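Local structure of group II chitinase (Ostrinia furnacalis, 6JAX) at residues T14-Y19 and M344-D349; Y198-Q203 and F225-T230; G202-K207 and Y251-T256. The protein is the glycoside hydrolase family 18 part of a larger insect chitinase and probably cleaves chitin chains internally. One frame throughout, in Å; residues are numbered along the deposited sequence.

Contact 1 (T14-Y19 and M344-D349). With GCS (2-amino-2-deoxy-beta-D-glucopyranose), chain C; GCS (2-amino-2-deoxy-beta-D-glucopyranose), chain B.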
loop_
_atom_site.group_PDB
_atom_site.type_symbol
_atom_site.label_atom_id
_atom_site.label_comp_id
_atom_site.label_asym_id
_atom_site.label_seq_id
_atom_site.Cartn_x
_atom_site.Cartn_y
_atom_site.Cartn_z
ATOM N N THR A 14 -6.847 -6.732 -4.194
ATOM C CA THR A 14 -7.700 -5.732 -4.846
ATOM C C THR A 14 -8.792 -6.421 -5.662
ATOM O O THR A 14 -8.500 -7.301 -6.481
ATOM C CB THR A 14 -6.886 -4.760 -5.730
ATOM O OG1 THR A 14 -6.306 -5.446 -6.857
ATOM C CG2 THR A 14 -5.767 -4.127 -4.921
ATOM N N ASN A 15 -10.058 -6.054 -5.414
ATOM C CA ASN A 15 -11.124 -6.722 -6.158
ATOM C C ASN A 15 -11.101 -6.359 -7.641
ATOM O O ASN A 15 -11.502 -7.185 -8.477
ATOM C CB ASN A 15 -12.510 -6.463 -5.526
ATOM C CG ASN A 15 -12.930 -4.996 -5.523
ATOM O OD1 ASN A 15 -12.191 -4.112 -5.956
ATOM N ND2 ASN A 15 -14.140 -4.734 -4.997
ATOM N N TRP A 16 -10.588 -5.177 -8.007
ATOM C CA TRP A 16 -10.674 -4.790 -9.411
ATOM C C TRP A 16 -9.638 -5.488 -10.289
ATOM O O TRP A 16 -9.726 -5.382 -11.518
ATOM C CB TRP A 16 -10.570 -3.255 -9.567
ATOM C CG TRP A 16 -9.265 -2.641 -9.195
ATOM C CD1 TRP A 16 -8.194 -2.392 -10.028
ATOM C CD2 TRP A 16 -8.885 -2.154 -7.900
ATOM N NE1 TRP A 16 -7.174 -1.798 -9.319
ATOM C CE2 TRP A 16 -7.568 -1.650 -8.010
ATOM C CE3 TRP A 16 -9.521 -2.123 -6.650
ATOM C CZ2 TRP A 16 -6.880 -1.100 -6.918
ATOM C CZ3 TRP A 16 -8.837 -1.571 -5.568
ATOM C CH2 TRP A 16 -7.531 -1.065 -5.713
ATOM N N SER A 17 -8.680 -6.208 -9.704
ATOM C CA SER A 17 -7.718 -6.968 -10.495
ATOM C C SER A 17 -8.372 -8.129 -11.237
ATOM O O SER A 17 -7.741 -8.728 -12.114
ATOM C CB SER A 17 -6.580 -7.470 -9.588
ATOM O OG SER A 17 -7.050 -8.298 -8.538
ATOM N N TRP A 18 -9.629 -8.438 -10.912
ATOM C CA TRP A 18 -10.398 -9.433 -11.653
ATOM C C TRP A 18 -10.620 -8.999 -13.095
ATOM O O TRP A 18 -10.652 -9.837 -14.007
ATOM C CB TRP A 18 -11.744 -9.621 -10.955
ATOM C CG TRP A 18 -12.527 -10.816 -11.346
ATOM C CD1 TRP A 18 -12.047 -12.038 -11.713
ATOM C CD2 TRP A 18 -13.948 -10.920 -11.352
ATOM N NE1 TRP A 18 -13.091 -12.898 -11.965
ATOM C CE2 TRP A 18 -14.270 -12.235 -11.747
ATOM C CE3 TRP A 18 -14.988 -10.031 -11.051
ATOM C CZ2 TRP A 18 -15.587 -12.679 -11.863
ATOM C CZ3 TRP A 18 -16.296 -10.476 -11.165
ATOM C CH2 TRP A 18 -16.582 -11.786 -11.572
ATOM N N TYR A 19 -10.807 -7.695 -13.305
ATOM C CA TYR A 19 -11.196 -7.122 -14.594
ATOM C C TYR A 19 -9.955 -6.752 -15.398
ATOM O O TYR A 19 -9.683 -5.584 -15.685
ATOM C CB TYR A 19 -12.079 -5.900 -14.387
ATOM C CG TYR A 19 -13.318 -6.123 -13.550
ATOM C CD1 TYR A 19 -14.466 -6.663 -14.113
ATOM C CD2 TYR A 19 -13.349 -5.775 -12.196
ATOM C CE1 TYR A 19 -15.609 -6.868 -13.371
ATOM C CE2 TYR A 19 -14.505 -5.970 -11.434
ATOM C CZ TYR A 19 -15.630 -6.518 -12.030
ATOM O OH TYR A 19 -16.788 -6.723 -11.307
ATOM N N MET A 344 4.648 -4.955 4.380
ATOM C CA MET A 344 3.360 -4.874 3.711
ATOM C C MET A 344 3.622 -4.750 2.217
ATOM O O MET A 344 4.614 -4.143 1.814
ATOM C CB MET A 344 2.560 -3.665 4.242
ATOM C CG MET A 344 1.245 -3.376 3.511
ATOM S SD MET A 344 1.449 -2.291 2.080
ATOM C CE MET A 344 1.457 -0.680 2.873
ATOM N N ILE A 345 2.743 -5.328 1.387
ATOM C CA ILE A 345 2.871 -5.159 -0.059
ATOM C C ILE A 345 1.597 -4.590 -0.664
ATOM O O ILE A 345 0.477 -4.967 -0.295
ATOM C CB ILE A 345 3.254 -6.466 -0.789
ATOM C CG1 ILE A 345 2.226 -7.571 -0.536
ATOM C CG2 ILE A 345 4.634 -6.892 -0.382
ATOM C CD1 ILE A 345 1.960 -8.425 -1.781
ATOM N N TRP A 346 1.783 -3.677 -1.615
ATOM C CA TRP A 346 0.746 -3.271 -2.549
ATOM C C TRP A 346 1.234 -3.701 -3.927
ATOM O O TRP A 346 2.180 -3.102 -4.449
ATOM C CB TRP A 346 0.506 -1.752 -2.530
ATOM C CG TRP A 346 -0.653 -1.454 -3.424
ATOM C CD1 TRP A 346 -0.644 -1.357 -4.798
ATOM C CD2 TRP A 346 -2.017 -1.338 -3.025
ATOM N NE1 TRP A 346 -1.926 -1.150 -5.263
ATOM C CE2 TRP A 346 -2.785 -1.136 -4.193
ATOM C CE3 TRP A 346 -2.668 -1.357 -1.780
ATOM C CZ2 TRP A 346 -4.170 -0.956 -4.157
ATOM C CZ3 TRP A 346 -4.046 -1.200 -1.750
ATOM C CH2 TRP A 346 -4.781 -0.992 -2.927
ATOM N N ALA A 347 0.622 -4.731 -4.536
ATOM C CA ALA A 347 -0.460 -5.568 -4.015
ATOM C C ALA A 347 -0.254 -6.975 -4.613
ATOM O O ALA A 347 0.553 -7.136 -5.532
ATOM C CB ALA A 347 -1.848 -4.988 -4.400
ATOM N N LEU A 348 -0.986 -7.971 -4.102
ATOM C CA LEU A 348 -0.813 -9.366 -4.531
ATOM C C LEU A 348 -0.812 -9.502 -6.050
ATOM O O LEU A 348 0.012 -10.240 -6.624
ATOM C CB LEU A 348 -1.940 -10.222 -3.949
ATOM C CG LEU A 348 -1.720 -10.529 -2.471
ATOM C CD1 LEU A 348 -3.053 -10.945 -1.844
ATOM C CD2 LEU A 348 -0.637 -11.602 -2.303
ATOM N N ASP A 349 -1.736 -8.814 -6.712
ATOM C CA ASP A 349 -2.004 -9.002 -8.137
ATOM C C ASP A 349 -0.993 -8.315 -9.036
ATOM O O ASP A 349 -1.108 -8.416 -10.259
ATOM C CB ASP A 349 -3.400 -8.473 -8.489
ATOM C CG ASP A 349 -3.605 -7.058 -7.999
ATOM O OD1 ASP A 349 -4.046 -6.908 -6.840
ATOM O OD2 ASP A 349 -3.276 -6.106 -8.741
HETATM C C1 GCS C . -11.757 0.239 -10.472
HETATM C C2 GCS C . -10.884 1.235 -11.231
HETATM C C3 GCS C . -9.506 1.244 -10.688
HETATM C C4 GCS C . -9.505 1.792 -9.299
HETATM C C5 GCS C . -10.406 0.880 -8.453
HETATM C C6 GCS C . -10.509 1.416 -7.054
HETATM N N2 GCS C . -10.792 0.970 -12.698
HETATM O O3 GCS C . -8.644 2.041 -11.548
HETATM O O4 GCS C . -8.145 1.802 -8.811
HETATM O O5 GCS C . -11.768 0.693 -9.013
HETATM O O6 GCS C . -11.185 2.643 -7.083
HETATM C C1 GCS B . -15.530 -2.226 -13.546
HETATM C C2 GCS B . -15.658 -2.456 -12.057
HETATM C C3 GCS B . -14.854 -1.500 -11.229
HETATM C C4 GCS B . -13.429 -1.204 -11.668
HETATM C C5 GCS B . -13.305 -1.207 -13.215
HETATM C C6 GCS B . -11.952 -1.584 -13.717
HETATM N N2 GCS B . -17.122 -2.350 -11.744
HETATM O O1 GCS B . -16.161 -3.241 -14.202
HETATM O O3 GCS B . -14.816 -2.056 -9.889
HETATM O O4 GCS B . -13.066 0.093 -11.103
HETATM O O5 GCS B . -14.089 -2.232 -13.923
HETATM O O6 GCS B . -12.138 -1.900 -15.080
HETATM O O HOH W 1 -5.184 -8.840 -5.366
HETATM O O HOH W 2 -4.417 -3.740 -8.409
#
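Thr14, the last residue of strand 8-14, faces Ala347, just past the end of the parallel neighbour 342-346, their CA atoms 7.3 Å apart; beyond them the 3-10 turn 16-18 brings Ser17 CA within 6.5 Å of Asp349 CA. The polar centre is the Asp349 carboxylate. Thr14 OG1 donates to Asp349 OD1 over 2.7 Å, approaching from above the carboxylate plane, 54° out of it. Water 1 donates to the same OD1 and accepts from Thr14 N, while water 2 bridges Thr14 OG1 and Asp349 OD2. Because Arg20 NH1 also forms a salt bridge with OD2, both carboxylate oxygens are held, which would probably favour the charged form. Ser17 packs its CB on Asp349 CG, and its OG turns back to donate to Thr14 O at 2.7 Å.

These strands close the TIM barrel characteristic of family 18, and the contact lies at their carboxyl ends, where the sugar chain binds. The peptide bond between Trp346 and Ala347 is cis, a non-proline feature well known in this family.

The apolar half consists of two indoles arriving from opposite directions. Trp16 CH2 lies near the plane of the Trp346 ring, at its edge, 3.7 Å from Trp346 CZ2. Thr14 OG1 sits between backbone N and carbonyl carbon (chi1 66°), which leaves CG2 anti to that carbon and 3.6 Å from Trp346 CZ2. Thr14 CB lies over the rim of one face of the Trp16 indole; against the opposite face lies the chain C glucosamine, with its C5 3.4 Å from Trp16 CD2. Its linked neighbour in chain B rests over a face of Tyr19.

Contact 2 (Y198-Q203 and F225-T230). With NAG (2-acetamido-2-deoxy-beta-D-glucopyranose), chain D; GCS (2-amino-2-deoxy-beta-D-glucopyranose), chain E.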
loop_
_atom_site.group_PDB
_atom_site.type_symbol
_atom_site.label_atom_id
_atom_site.label_comp_id
_atom_site.label_asym_id
_atom_site.label_seq_id
_atom_site.Cartn_x
_atom_site.Cartn_y
_atom_site.Cartn_z
ATOM N N TYR A 198 5.907 4.288 -0.371
ATOM C CA TYR A 198 6.018 4.236 -1.826
ATOM C C TYR A 198 5.219 5.403 -2.391
ATOM O O TYR A 198 4.600 6.169 -1.645
ATOM C CB TYR A 198 5.547 2.889 -2.398
ATOM C CG TYR A 198 4.264 2.348 -1.803
ATOM C CD1 TYR A 198 3.044 2.968 -2.054
ATOM C CD2 TYR A 198 4.275 1.200 -1.019
ATOM C CE1 TYR A 198 1.861 2.466 -1.520
ATOM C CE2 TYR A 198 3.087 0.688 -0.474
ATOM C CZ TYR A 198 1.892 1.328 -0.735
ATOM O OH TYR A 198 0.715 0.822 -0.210
ATOM N N ASP A 199 5.259 5.549 -3.720
ATOM C CA ASP A 199 4.691 6.716 -4.408
ATOM C C ASP A 199 5.322 8.020 -3.920
ATOM O O ASP A 199 4.668 9.069 -3.892
ATOM C CB ASP A 199 3.165 6.787 -4.270
ATOM C CG ASP A 199 2.458 5.646 -4.972
ATOM O OD1 ASP A 199 3.076 4.960 -5.822
ATOM O OD2 ASP A 199 1.275 5.438 -4.661
ATOM N N TYR A 200 6.602 7.962 -3.543
ATOM C CA TYR A 200 7.347 9.183 -3.232
ATOM C C TYR A 200 7.516 10.053 -4.464
ATOM O O TYR A 200 7.650 11.283 -4.351
ATOM C CB TYR A 200 8.722 8.832 -2.681
ATOM C CG TYR A 200 8.732 8.326 -1.249
ATOM C CD1 TYR A 200 8.680 9.212 -0.174
ATOM C CD2 TYR A 200 8.824 6.973 -0.973
ATOM C CE1 TYR A 200 8.709 8.752 1.136
ATOM C CE2 TYR A 200 8.855 6.504 0.336
ATOM C CZ TYR A 200 8.802 7.398 1.388
ATOM O OH TYR A 200 8.843 6.907 2.693
ATOM N N HIS A 201 7.535 9.433 -5.639
ATOM C CA HIS A 201 7.731 10.128 -6.903
ATOM C C HIS A 201 6.879 9.481 -7.974
ATOM O O HIS A 201 6.564 8.290 -7.902
ATOM C CB HIS A 201 9.198 10.113 -7.343
ATOM C CG HIS A 201 10.093 10.799 -6.364
ATOM N ND1 HIS A 201 10.052 12.165 -6.161
ATOM C CD2 HIS A 201 10.993 10.310 -5.481
ATOM C CE1 HIS A 201 10.915 12.486 -5.209
ATOM N NE2 HIS A 201 11.498 11.381 -4.781
ATOM N N GLY A 202 6.529 10.287 -8.969
ATOM C CA GLY A 202 5.686 9.838 -10.063
ATOM C C GLY A 202 5.521 10.992 -11.017
ATOM O O GLY A 202 6.105 12.061 -10.828
ATOM N N GLN A 203 4.701 10.752 -12.048
ATOM C CA GLN A 203 4.546 11.705 -13.147
ATOM C C GLN A 203 4.205 13.110 -12.661
ATOM O O GLN A 203 4.552 14.100 -13.327
ATOM C CB GLN A 203 3.460 11.204 -14.110
ATOM C CG GLN A 203 2.076 11.082 -13.471
ATOM C CD GLN A 203 1.026 10.485 -14.406
ATOM O OE1 GLN A 203 0.742 11.031 -15.472
ATOM N NE2 GLN A 203 0.443 9.357 -13.999
ATOM N N PHE A 225 11.954 12.462 1.584
ATOM C CA PHE A 225 11.249 11.599 0.637
ATOM C C PHE A 225 11.978 10.269 0.466
ATOM O O PHE A 225 12.445 9.919 -0.611
ATOM C CB PHE A 225 11.070 12.311 -0.701
ATOM C CG PHE A 225 9.829 13.137 -0.787
ATOM C CD1 PHE A 225 9.594 14.140 0.127
ATOM C CD2 PHE A 225 8.889 12.909 -1.778
ATOM C CE1 PHE A 225 8.451 14.926 0.056
ATOM C CE2 PHE A 225 7.744 13.683 -1.853
ATOM C CZ PHE A 225 7.528 14.696 -0.930
ATOM N N ASN A 226 12.082 9.516 1.564
ATOM C CA ASN A 226 12.659 8.178 1.500
ATOM C C ASN A 226 12.150 7.366 2.685
ATOM O O ASN A 226 11.769 7.929 3.710
ATOM C CB ASN A 226 14.199 8.224 1.486
ATOM C CG ASN A 226 14.777 8.936 2.706
ATOM O OD1 ASN A 226 14.950 8.333 3.763
ATOM N ND2 ASN A 226 15.091 10.225 2.554
ATOM N N ALA A 227 12.129 6.037 2.524
ATOM C CA ALA A 227 11.517 5.178 3.537
ATOM C C ALA A 227 12.227 5.291 4.880
ATOM O O ALA A 227 11.588 5.236 5.935
ATOM C CB ALA A 227 11.514 3.723 3.075
ATOM N N ASN A 228 13.538 5.458 4.845
ATOM C CA ASN A 228 14.321 5.537 6.102
ATOM C C ASN A 228 13.840 6.715 6.955
ATOM O O ASN A 228 13.604 6.545 8.122
ATOM C CB ASN A 228 15.816 5.641 5.830
ATOM C CG ASN A 228 16.597 5.790 7.116
ATOM O OD1 ASN A 228 16.323 5.113 8.065
ATOM N ND2 ASN A 228 17.540 6.700 7.138
ATOM N N TYR A 229 13.742 7.890 6.348
ATOM C CA TYR A 229 13.243 9.048 7.082
ATOM C C TYR A 229 11.822 8.808 7.575
ATOM O O TYR A 229 11.498 9.078 8.737
ATOM C CB TYR A 229 13.276 10.303 6.205
ATOM C CG TYR A 229 12.685 11.482 6.937
ATOM C CD1 TYR A 229 11.310 11.712 6.936
ATOM C CD2 TYR A 229 13.498 12.335 7.674
ATOM C CE1 TYR A 229 10.759 12.767 7.638
ATOM C CE2 TYR A 229 12.951 13.392 8.381
ATOM C CZ TYR A 229 11.586 13.598 8.356
ATOM O OH TYR A 229 11.037 14.656 9.046
ATOM N N THR A 230 10.954 8.318 6.686
ATOM C CA THR A 230 9.542 8.141 7.013
ATOM C C THR A 230 9.349 7.217 8.212
ATOM O O THR A 230 8.554 7.506 9.112
ATOM C CB THR A 230 8.807 7.575 5.801
ATOM O OG1 THR A 230 8.756 8.568 4.766
ATOM C CG2 THR A 230 7.386 7.162 6.185
HETATM C C1 NAG D . 18.190 6.957 8.442
HETATM C C2 NAG D . 19.502 7.595 8.108
HETATM C C3 NAG D . 20.152 8.071 9.396
HETATM C C4 NAG D . 19.229 9.006 10.133
HETATM C C5 NAG D . 17.816 8.454 10.224
HETATM C C6 NAG D . 16.873 9.483 10.857
HETATM C C7 NAG D . 20.859 6.685 6.318
HETATM C C8 NAG D . 21.602 5.458 5.985
HETATM N N2 NAG D . 20.299 6.597 7.499
HETATM O O3 NAG D . 21.293 8.801 9.056
HETATM O O4 NAG D . 19.759 9.131 11.409
HETATM O O5 NAG D . 17.397 7.969 8.940
HETATM O O6 NAG D . 16.252 10.445 9.993
HETATM O O7 NAG D . 20.782 7.602 5.565
HETATM C C1 GCS E . 1.166 15.061 -4.642
HETATM C C2 GCS E . 0.630 16.444 -4.290
HETATM C C3 GCS E . 1.702 17.477 -4.378
HETATM C C4 GCS E . 2.935 17.114 -3.599
HETATM C C5 GCS E . 3.400 15.693 -3.911
HETATM C C6 GCS E . 4.466 15.262 -2.958
HETATM N N2 GCS E . -0.506 16.814 -5.201
HETATM O O3 GCS E . 1.178 18.733 -3.865
HETATM O O4 GCS E . 4.002 17.985 -3.982
HETATM O O5 GCS E . 2.310 14.733 -3.758
HETATM O O6 GCS E . 4.693 13.894 -3.177
HETATM O O HOH W 3 13.354 11.127 -2.847
#
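Tyr200 reaches across to Thr230 with its phenol running against the direction of the threonine side chain, and the two hydroxyls meet between them. Tyr200 OH donates to Thr230 OG1 at 2.7 Å, with OG1 lying at the edge of the phenol ring and in its plane. The torsion that turns Tyr200 CG away from its carbonyl carbon (chi1 -75°) sends the ring along the backbone of 225-227, so that Asn226 CA sits 3.9 Å above one face, offset toward the rim. Thr230 OG1 is also hydrogen-bonded to Pro172 O, which ties the hydroxyl pair to a second loop.

Phe225 is turned differently: its ring presents an edge to the backbone of Tyr200, with CD2 3.3 Å from Tyr200 O, while its CB packs on Tyr200 CD1. The His201 and Phe225 rings meet obliquely, centroids 5.7 Å apart and planes inclined at 34°. The imidazole is fixed at both nitrogens, ND1 by Asp205 OD2 and NE2 by water 3, which donates in turn to Phe225 O.

Within the barrel, this contact joins the long loop after strand 192-195 to the start of helix 227-236, the helix of the beta-alpha-beta crossover that leads on to strand 244-257. Asn226 is the N-cap of that helix: its OD1 accepts from Tyr229 N at 2.9 Å, the donor standing 38° out of the amide carbonyl plane. Two residues on, Asn228 ND2 carries the N-linked glycan, bonded covalently to C1 of the N-acetylglucosamine. On the cleft side, the edge of the Phe225 ring meets the hydroxymethyl group of the chain E glucosamine, its CE2 3.3 Å from O6 of that sugar.

Contact 3 (G202-K207 and Y251-T256). With GCS (2-amino-2-deoxy-beta-D-glucopyranose), chain F.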
loop_
_atom_site.group_PDB
_atom_site.type_symbol
_atom_site.label_atom_id
_atom_site.label_comp_id
_atom_site.label_asym_id
_atom_site.label_seq_id
_atom_site.Cartn_x
_atom_site.Cartn_y
_atom_site.Cartn_z
ATOM N N GLY A 202 6.529 10.287 -8.969
ATOM C CA GLY A 202 5.686 9.838 -10.063
ATOM C C GLY A 202 5.521 10.992 -11.017
ATOM O O GLY A 202 6.105 12.061 -10.828
ATOM N N GLN A 203 4.701 10.752 -12.048
ATOM C CA GLN A 203 4.546 11.705 -13.147
ATOM C C GLN A 203 4.205 13.110 -12.661
ATOM O O GLN A 203 4.552 14.100 -13.327
ATOM C CB GLN A 203 3.460 11.204 -14.110
ATOM C CG GLN A 203 2.076 11.082 -13.471
ATOM C CD GLN A 203 1.026 10.485 -14.406
ATOM O OE1 GLN A 203 0.742 11.031 -15.472
ATOM N NE2 GLN A 203 0.443 9.357 -13.999
ATOM N N TRP A 204 3.553 13.226 -11.504
ATOM C CA TRP A 204 3.125 14.533 -11.007
ATOM C C TRP A 204 4.304 15.435 -10.663
ATOM O O TRP A 204 4.126 16.660 -10.548
ATOM C CB TRP A 204 2.220 14.350 -9.775
ATOM C CG TRP A 204 2.850 13.498 -8.694
ATOM C CD1 TRP A 204 3.668 13.922 -7.680
ATOM C CD2 TRP A 204 2.725 12.077 -8.538
ATOM N NE1 TRP A 204 4.063 12.846 -6.910
ATOM C CE2 TRP A 204 3.495 11.707 -7.418
ATOM C CE3 TRP A 204 2.042 11.082 -9.247
ATOM C CZ2 TRP A 204 3.597 10.388 -6.987
ATOM C CZ3 TRP A 204 2.142 9.764 -8.805
ATOM C CH2 TRP A 204 2.915 9.437 -7.691
ATOM N N ASP A 205 5.501 14.864 -10.492
ATOM C CA ASP A 205 6.686 15.654 -10.170
ATOM C C ASP A 205 7.217 16.410 -11.374
ATOM O O ASP A 205 8.048 17.310 -11.201
ATOM C CB ASP A 205 7.818 14.767 -9.649
ATOM C CG ASP A 205 7.541 14.179 -8.282
ATOM O OD1 ASP A 205 6.823 14.807 -7.460
ATOM O OD2 ASP A 205 8.091 13.088 -8.034
ATOM N N LYS A 206 6.786 16.030 -12.581
ATOM C CA LYS A 206 7.279 16.576 -13.847
ATOM C C LYS A 206 8.752 16.252 -14.081
ATOM O O LYS A 206 9.407 16.868 -14.925
ATOM C CB LYS A 206 7.036 18.091 -13.946
ATOM C CG LYS A 206 5.593 18.512 -13.679
ATOM C CD LYS A 206 4.610 17.756 -14.551
ATOM C CE LYS A 206 4.853 18.039 -16.026
ATOM N NZ LYS A 206 4.326 16.968 -16.915
ATOM N N LYS A 207 9.293 15.273 -13.359
ATOM C CA LYS A 207 10.643 14.799 -13.628
ATOM C C LYS A 207 10.741 13.378 -13.098
ATOM O O LYS A 207 9.910 12.954 -12.296
ATOM C CB LYS A 207 11.702 15.709 -12.992
ATOM C CG LYS A 207 11.658 15.769 -11.469
ATOM C CD LYS A 207 12.579 16.895 -10.957
ATOM C CE LYS A 207 12.568 16.987 -9.443
ATOM N NZ LYS A 207 13.429 18.108 -8.977
ATOM N N TYR A 251 5.035 -2.740 -8.001
ATOM C CA TYR A 251 4.738 -2.026 -9.234
ATOM C C TYR A 251 5.728 -0.880 -9.362
ATOM O O TYR A 251 6.463 -0.563 -8.421
ATOM C CB TYR A 251 3.295 -1.481 -9.212
ATOM C CG TYR A 251 3.117 -0.424 -8.143
ATOM C CD1 TYR A 251 2.762 -0.774 -6.843
ATOM C CD2 TYR A 251 3.343 0.918 -8.428
ATOM C CE1 TYR A 251 2.635 0.192 -5.858
ATOM C CE2 TYR A 251 3.229 1.888 -7.453
ATOM C CZ TYR A 251 2.869 1.518 -6.168
ATOM O OH TYR A 251 2.739 2.494 -5.202
ATOM N N GLY A 252 5.712 -0.218 -10.519
ATOM C CA GLY A 252 6.549 0.946 -10.729
ATOM C C GLY A 252 5.723 2.149 -11.145
ATOM O O GLY A 252 4.585 2.027 -11.592
ATOM N N GLN A 253 6.329 3.324 -10.985
ATOM C CA GLN A 253 5.816 4.563 -11.549
ATOM C C GLN A 253 6.498 4.810 -12.885
ATOM O O GLN A 253 7.727 4.735 -12.982
ATOM C CB GLN A 253 6.064 5.753 -10.617
ATOM C CG GLN A 253 5.201 5.712 -9.355
ATOM C CD GLN A 253 3.742 6.071 -9.600
ATOM O OE1 GLN A 253 3.389 6.650 -10.627
ATOM N NE2 GLN A 253 2.883 5.748 -8.630
ATOM N N SER A 254 5.702 5.096 -13.912
ATOM C CA SER A 254 6.235 5.243 -15.258
ATOM C C SER A 254 6.117 6.690 -15.716
ATOM O O SER A 254 5.273 7.451 -15.234
ATOM C CB SER A 254 5.519 4.318 -16.251
ATOM O OG SER A 254 4.186 4.744 -16.430
ATOM N N PHE A 255 6.991 7.060 -16.647
ATOM C CA PHE A 255 7.141 8.446 -17.072
ATOM C C PHE A 255 7.388 8.483 -18.572
ATOM O O PHE A 255 8.075 7.615 -19.109
ATOM C CB PHE A 255 8.335 9.137 -16.393
ATOM C CG PHE A 255 8.344 9.066 -14.873
ATOM C CD1 PHE A 255 8.681 7.898 -14.209
ATOM C CD2 PHE A 255 8.094 10.207 -14.125
ATOM C CE1 PHE A 255 8.711 7.845 -12.815
ATOM C CE2 PHE A 255 8.138 10.173 -12.737
ATOM C CZ PHE A 255 8.454 8.998 -12.078
ATOM N N THR A 256 6.852 9.501 -19.239
ATOM C CA THR A 256 7.239 9.821 -20.609
ATOM C C THR A 256 8.254 10.955 -20.521
ATOM O O THR A 256 7.921 12.058 -20.080
ATOM C CB THR A 256 6.033 10.216 -21.458
ATOM O OG1 THR A 256 5.143 9.102 -21.577
ATOM C CG2 THR A 256 6.488 10.642 -22.877
HETATM C C1 GCS F . -0.749 10.200 -5.576
HETATM C C2 GCS F . 0.463 10.358 -4.672
HETATM C C3 GCS F . 0.510 11.742 -4.113
HETATM C C4 GCS F . 0.463 12.830 -5.150
HETATM C C5 GCS F . -0.692 12.592 -6.124
HETATM C C6 GCS F . -0.611 13.533 -7.290
HETATM N N2 GCS F . 0.327 9.398 -3.533
HETATM O O3 GCS F . 1.705 11.902 -3.295
HETATM O O4 GCS F . 0.135 14.074 -4.529
HETATM O O5 GCS F . -0.718 11.224 -6.655
HETATM O O6 GCS F . -1.616 13.164 -8.202
HETATM O O HOH W 4 4.287 8.176 -12.768
HETATM O O HOH W 5 0.843 7.435 -11.557
#
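Gly202 lies against Phe255 where a loop of the TIM barrel, following strand 192-195, packs against strand 244-257; the CA atoms of Gly202 and Gln253 are 5.5 Å apart. Direct packing is of the Phe255 ring against backbone: CE2 comes 3.2 Å from Gly202 C and also meets Lys207 O, both obliquely. Outside the two segments, the Phe255 ring also meets that of Trp319.

Aromatic and sugar contacts belong to Trp204. Gly202 CA sits 3.6 Å above one face of the indole, and on the opposite face lies the chain F glucosamine, with its C6 3.7 Å from Trp204 CG. The Gln253 amide stands at the indole edge, its plane 75° from that of the ring, a position reached by the bend at chi2 (-74°). Gln253 NE2 is held by Asp199 OD1.

Polar links across the two segments run through water. Water 4, above the centre of a Phe255 face, accepts from Gln203 N and lies close to both Gln253 OE1 and Ser254 O. Water 5 accepts from Gln203 NE2 at 3.1 Å and donates to Gln253 OE1 at 2.8 Å.

Contacts 2 and 3 share Gly202 and Gln203, and their centres are 12 Å apart; contact 1 lies about 21 Å from the centre of contact 2 and 20 Å from that of contact 3. Asp199 joins the nearer pair: its OD1 is 2.6 Å from Tyr251 OH, probably a hydrogen bond, and His201 O packs on Gln253 CG at 3.3 Å. Tyr198 of contact 2 packs its OH against Trp346 CB of contact 1 at 3.5 Å. All three border the sugar-binding cleft: contact 1 holds the chain B and C sugars, contact 3 the chain F sugar, and contact 2 the chain E sugar linked to it. Bound glucosamine also touches Asp199, between these ends.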